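Local atomic coordinates of UPF0135 protein SA1388 (Staphylococcus aureus subsp. aureus, PDB entry 3LNL), a protein that is of unknown function but belongs to the NIF3 family, binds a pair of zinc ions and assembles into a toroid-shaped hexamer capped by PII-like domains. Residues E39-L51 against Y331-L344. The protein carries 2 engineered substitutions. Numbering follows the deposited sequence.
Sequences EVTGVLTALDCTL and YSEYVMKEGLKTLL. With ZN (zinc ion), chain F; ZN (zinc ion), chain G.
Leu47 pushes its two methyls into the 3-10 residues 331-334, which continue a turn begun earlier. With CG anti to the backbone N (chi1 171°), Leu47 CD2 comes obliquely to the Tyr331 ring, 3.7 Å from Tyr331 CD1, while Leu47 CD1 meets Glu333 CB at 3.8 Å. Beyond that CB, Glu333 runs on extended and splits its carboxylate: OE2 binds the zinc of chain F at 2.1 Å, with His69 and His330, and OE1 that of chain G at 2.0 Å, with His68 and Asp106; waters, one bridging, add further ligands. Strand 43-46 belongs to the mixed sheet of a NIF3 domain, and helix 336-350 lies along it, nearer antiparallel than crosswise; over 336-344 the axes approach to 7.1 Å, with 144° between N-to-C directions. Thr45 OG1 donates to Lys337 O at 2.7 Å, well above the carbonyl plane; Lys341 N reaches this oxygen from the opposite face. Thr45 CG2 lies beside Leu340 CD2. Met336 bends at chi2, bringing SD to 3.4 Å from Ala46 O, and at chi3, laying CE against the same oxygen. Aliphatic Lys337 carbons cover the Ala46-Leu47 peptide, NZ bonding to Ser360 O. Leu344 crosses Val43 near-perpendicularly, Leu344 CD2 3.7 Å from Val43 CG1.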
loop_
_atom_site.group_PDB
_atom_site.type_symbol
_atom_site.label_atom_id
_atom_site.label_comp_id
_atom_site.label_asym_id
_atom_site.label_seq_id
_atom_site.Cartn_x
_atom_site.Cartn_y
_atom_site.Cartn_z
ATOM N N GLU B 39 36.078 -24.065 -12.170
ATOM C CA GLU B 39 36.253 -24.346 -13.600
ATOM C C GLU B 39 35.046 -25.159 -14.146
ATOM O O GLU B 39 34.633 -26.108 -13.509
ATOM C CB GLU B 39 37.628 -25.051 -13.793
ATOM C CG GLU B 39 37.866 -25.531 -15.166
ATOM C CD GLU B 39 39.265 -26.077 -15.429
ATOM O OE1 GLU B 39 40.232 -25.849 -14.643
ATOM O OE2 GLU B 39 39.328 -26.720 -16.499
ATOM N N VAL B 40 34.476 -24.750 -15.280
ATOM C CA VAL B 40 33.322 -25.413 -15.892
ATOM C C VAL B 40 33.760 -26.677 -16.613
ATOM O O VAL B 40 34.637 -26.623 -17.471
ATOM C CB VAL B 40 32.612 -24.504 -16.894
ATOM C CG1 VAL B 40 31.438 -25.231 -17.603
ATOM C CG2 VAL B 40 32.100 -23.222 -16.196
ATOM N N THR B 41 33.175 -27.816 -16.262
ATOM C CA THR B 41 33.569 -29.078 -16.891
ATOM C C THR B 41 32.628 -29.482 -18.002
ATOM O O THR B 41 32.974 -30.293 -18.851
ATOM C CB THR B 41 33.591 -30.253 -15.864
ATOM O OG1 THR B 41 32.281 -30.405 -15.293
ATOM C CG2 THR B 41 34.678 -30.051 -14.782
ATOM N N GLY B 42 31.434 -28.888 -18.022
ATOM C CA GLY B 42 30.454 -29.198 -19.029
ATOM C C GLY B 42 29.174 -28.501 -18.640
ATOM O O GLY B 42 28.982 -28.207 -17.453
ATOM N N VAL B 43 28.298 -28.255 -19.627
ATOM C CA VAL B 43 27.031 -27.555 -19.404
ATOM C C VAL B 43 25.794 -28.379 -19.887
ATOM O O VAL B 43 25.739 -28.816 -21.035
ATOM C CB VAL B 43 27.031 -26.131 -20.096
ATOM C CG1 VAL B 43 25.657 -25.357 -19.890
ATOM C CG2 VAL B 43 28.268 -25.270 -19.617
ATOM N N LEU B 44 24.830 -28.544 -18.977
ATOM C CA LEU B 44 23.567 -29.175 -19.210
ATOM C C LEU B 44 22.492 -28.148 -19.125
ATOM O O LEU B 44 22.338 -27.498 -18.069
ATOM C CB LEU B 44 23.311 -30.256 -18.157
ATOM C CG LEU B 44 22.148 -31.215 -18.364
ATOM C CD1 LEU B 44 22.368 -32.080 -19.646
ATOM C CD2 LEU B 44 22.018 -32.070 -17.072
ATOM N N THR B 45 21.732 -27.991 -20.210
ATOM C CA THR B 45 20.548 -27.107 -20.200
ATOM C C THR B 45 19.248 -27.826 -19.778
ATOM O O THR B 45 19.078 -29.020 -20.027
ATOM C CB THR B 45 20.336 -26.410 -21.564
ATOM O OG1 THR B 45 19.916 -27.380 -22.556
ATOM C CG2 THR B 45 21.633 -25.679 -22.007
ATOM N N ALA B 46 18.361 -27.079 -19.099
ATOM C CA ALA B 46 17.197 -27.658 -18.477
ATOM C C ALA B 46 16.075 -26.601 -18.440
ATOM O O ALA B 46 16.377 -25.400 -18.464
ATOM C CB ALA B 46 17.551 -28.118 -17.067
ATOM N N LEU B 47 14.812 -27.048 -18.379
ATOM C CA LEU B 47 13.723 -26.128 -18.107
ATOM C C LEU B 47 13.620 -25.925 -16.593
ATOM O O LEU B 47 13.717 -24.783 -16.082
ATOM C CB LEU B 47 12.392 -26.657 -18.700
ATOM C CG LEU B 47 11.094 -25.958 -18.348
ATOM C CD1 LEU B 47 11.192 -24.467 -18.790
ATOM C CD2 LEU B 47 9.852 -26.655 -18.980
ATOM N N ASP B 48 13.420 -27.028 -15.881
ATOM C CA ASP B 48 13.356 -27.080 -14.447
ATOM C C ASP B 48 14.496 -28.001 -14.015
ATOM O O ASP B 48 14.655 -29.107 -14.582
ATOM C CB ASP B 48 12.046 -27.706 -13.967
ATOM C CG ASP B 48 10.862 -26.737 -14.104
ATOM O OD1 ASP B 48 10.896 -25.702 -13.439
ATOM O OD2 ASP B 48 9.912 -27.050 -14.830
ATOM N N CYS B 49 15.238 -27.551 -12.998
ATOM C CA CYS B 49 16.353 -28.347 -12.439
ATOM C C CYS B 49 15.805 -29.293 -11.379
ATOM O O CYS B 49 15.783 -28.946 -10.203
ATOM C CB CYS B 49 17.377 -27.450 -11.810
ATOM S SG CYS B 49 18.821 -28.414 -11.230
ATOM N N THR B 50 15.261 -30.441 -11.816
ATOM C CA THR B 50 14.702 -31.424 -10.909
ATOM C C THR B 50 15.841 -32.332 -10.405
ATOM O O THR B 50 17.014 -32.259 -10.903
ATOM C CB THR B 50 13.690 -32.310 -11.618
ATOM O OG1 THR B 50 14.372 -33.081 -12.607
ATOM C CG2 THR B 50 12.562 -31.450 -12.275
ATOM N N LEU B 51 15.514 -33.252 -9.497
ATOM C CA LEU B 51 16.562 -34.171 -8.982
ATOM C C LEU B 51 17.150 -35.021 -10.101
ATOM O O LEU B 51 18.376 -35.290 -10.140
ATOM C CB LEU B 51 16.032 -35.078 -7.879
ATOM C CG LEU B 51 17.020 -35.938 -7.037
ATOM C CD1 LEU B 51 17.920 -35.077 -6.238
ATOM C CD2 LEU B 51 16.220 -36.871 -6.104
ATOM N N TYR B 331 4.530 -26.270 -20.033
ATOM C CA TYR B 331 5.622 -27.175 -20.309
ATOM C C TYR B 331 6.263 -27.021 -21.709
ATOM O O TYR B 331 7.442 -27.384 -21.887
ATOM C CB TYR B 331 5.248 -28.652 -20.042
ATOM C CG TYR B 331 6.451 -29.552 -20.124
ATOM C CD1 TYR B 331 7.449 -29.466 -19.158
ATOM C CD2 TYR B 331 6.652 -30.373 -21.216
ATOM C CE1 TYR B 331 8.626 -30.194 -19.258
ATOM C CE2 TYR B 331 7.814 -31.143 -21.326
ATOM C CZ TYR B 331 8.818 -31.023 -20.324
ATOM O OH TYR B 331 9.963 -31.768 -20.407
ATOM N N SER B 332 5.544 -26.466 -22.684
ATOM C CA SER B 332 6.122 -26.205 -23.974
ATOM C C SER B 332 7.307 -25.240 -23.979
ATOM O O SER B 332 8.040 -25.222 -24.949
ATOM C CB SER B 332 5.096 -25.798 -24.999
ATOM O OG SER B 332 4.238 -26.881 -25.314
ATOM N N GLU B 333 7.563 -24.533 -22.886
ATOM C CA GLU B 333 8.866 -23.868 -22.731
ATOM C C GLU B 333 10.078 -24.812 -22.785
ATOM O O GLU B 333 11.213 -24.350 -22.908
ATOM C CB GLU B 333 8.896 -23.059 -21.446
ATOM C CG GLU B 333 7.975 -21.884 -21.443
ATOM C CD GLU B 333 8.283 -20.969 -20.325
ATOM O OE1 GLU B 333 8.917 -19.926 -20.596
ATOM O OE2 GLU B 333 7.978 -21.327 -19.172
ATOM N N TYR B 334 9.848 -26.133 -22.744
ATOM C CA TYR B 334 10.975 -27.097 -22.809
ATOM C C TYR B 334 11.795 -26.968 -24.065
ATOM O O TYR B 334 12.919 -27.452 -24.105
ATOM C CB TYR B 334 10.500 -28.571 -22.691
ATOM C CG TYR B 334 9.964 -29.088 -24.003
ATOM C CD1 TYR B 334 10.815 -29.667 -24.908
ATOM C CD2 TYR B 334 8.605 -28.948 -24.361
ATOM C CE1 TYR B 334 10.377 -30.116 -26.154
ATOM C CE2 TYR B 334 8.129 -29.446 -25.615
ATOM C CZ TYR B 334 9.028 -30.018 -26.498
ATOM O OH TYR B 334 8.649 -30.462 -27.739
ATOM N N VAL B 335 11.263 -26.295 -25.094
ATOM C CA VAL B 335 12.029 -26.051 -26.308
ATOM C C VAL B 335 13.297 -25.281 -26.018
ATOM O O VAL B 335 14.195 -25.275 -26.839
ATOM C CB VAL B 335 11.203 -25.274 -27.442
ATOM C CG1 VAL B 335 9.984 -26.111 -27.877
ATOM C CG2 VAL B 335 10.773 -23.876 -26.965
ATOM N N MET B 336 13.396 -24.580 -24.892
ATOM C CA MET B 336 14.625 -23.797 -24.670
ATOM C C MET B 336 15.843 -24.667 -24.319
ATOM O O MET B 336 16.959 -24.169 -24.282
ATOM C CB MET B 336 14.453 -22.635 -23.681
ATOM C CG MET B 336 13.975 -22.923 -22.289
ATOM S SD MET B 336 14.915 -24.108 -21.283
ATOM C CE MET B 336 16.472 -23.180 -21.097
ATOM N N LYS B 337 15.661 -25.957 -24.043
ATOM C CA LYS B 337 16.814 -26.773 -23.693
ATOM C C LYS B 337 17.687 -26.930 -24.937
ATOM O O LYS B 337 18.860 -26.590 -24.939
ATOM C CB LYS B 337 16.375 -28.154 -23.150
ATOM C CG LYS B 337 15.548 -28.091 -21.850
ATOM C CD LYS B 337 15.252 -29.431 -21.250
ATOM C CE LYS B 337 14.405 -30.306 -22.241
ATOM N NZ LYS B 337 14.062 -31.540 -21.528
ATOM N N GLU B 338 17.112 -27.461 -26.011
ATOM C CA GLU B 338 17.813 -27.545 -27.279
ATOM C C GLU B 338 18.114 -26.168 -27.844
ATOM O O GLU B 338 19.184 -25.952 -28.392
ATOM C CB GLU B 338 17.026 -28.342 -28.335
ATOM C CG GLU B 338 16.854 -29.847 -28.003
ATOM C CD GLU B 338 18.132 -30.683 -28.101
ATOM O OE1 GLU B 338 18.045 -31.879 -27.736
ATOM O OE2 GLU B 338 19.199 -30.178 -28.516
ATOM N N GLY B 339 17.198 -25.222 -27.687
ATOM C CA GLY B 339 17.456 -23.896 -28.227
ATOM C C GLY B 339 18.645 -23.220 -27.553
ATOM O O GLY B 339 19.466 -22.578 -28.210
ATOM N N LEU B 340 18.717 -23.312 -26.239
ATOM C CA LEU B 340 19.803 -22.670 -25.518
ATOM C C LEU B 340 21.118 -23.433 -25.738
ATOM O O LEU B 340 22.200 -22.805 -25.841
ATOM C CB LEU B 340 19.507 -22.559 -24.026
ATOM C CG LEU B 340 20.594 -21.893 -23.164
ATOM C CD1 LEU B 340 20.822 -20.360 -23.628
ATOM C CD2 LEU B 340 20.177 -22.018 -21.651
ATOM N N LYS B 341 21.031 -24.760 -25.874
ATOM C CA LYS B 341 22.199 -25.549 -26.230
ATOM C C LYS B 341 22.787 -25.053 -27.543
ATOM O O LYS B 341 23.992 -24.857 -27.643
ATOM C CB LYS B 341 21.908 -27.028 -26.344
ATOM C CG LYS B 341 23.088 -27.812 -27.041
ATOM C CD LYS B 341 22.665 -29.058 -27.679
ATOM C CE LYS B 341 23.841 -29.778 -28.325
ATOM N NZ LYS B 341 23.582 -31.241 -28.434
ATOM N N THR B 342 21.934 -24.849 -28.546
ATOM C CA THR B 342 22.403 -24.372 -29.848
ATOM C C THR B 342 23.046 -22.977 -29.729
ATOM O O THR B 342 24.167 -22.738 -30.189
ATOM C CB THR B 342 21.251 -24.373 -30.881
ATOM O OG1 THR B 342 20.824 -25.712 -31.035
ATOM C CG2 THR B 342 21.710 -23.746 -32.293
ATOM N N LEU B 343 22.358 -22.078 -29.062
ATOM C CA LEU B 343 22.914 -20.747 -28.826
ATOM C C LEU B 343 24.295 -20.843 -28.163
ATOM O O LEU B 343 25.267 -20.258 -28.630
ATOM C CB LEU B 343 21.986 -19.911 -27.964
ATOM C CG LEU B 343 20.657 -19.442 -28.580
ATOM C CD1 LEU B 343 19.835 -18.755 -27.528
ATOM C CD2 LEU B 343 20.859 -18.530 -29.841
ATOM N N LEU B 344 24.371 -21.569 -27.060
ATOM C CA LEU B 344 25.608 -21.608 -26.279
ATOM C C LEU B 344 26.767 -22.240 -27.049
ATOM O O LEU B 344 27.913 -21.774 -26.953
ATOM C CB LEU B 344 25.394 -22.323 -24.952
ATOM C CG LEU B 344 26.525 -22.165 -23.924
ATOM C CD1 LEU B 344 26.929 -20.706 -23.602
ATOM C CD2 LEU B 344 26.133 -22.877 -22.582
HETATM ZN ZN ZN F . 7.840 -20.522 -17.265
HETATM ZN ZN ZN G . 9.520 -18.395 -19.523
HETATM O O HOH W 1 7.526 -19.864 -15.145
HETATM O O HOH W 2 6.348 -18.915 -17.649
HETATM O O HOH W 3 9.115 -18.791 -17.514
HETATM O O HOH W 4 7.446 -17.723 -19.289
#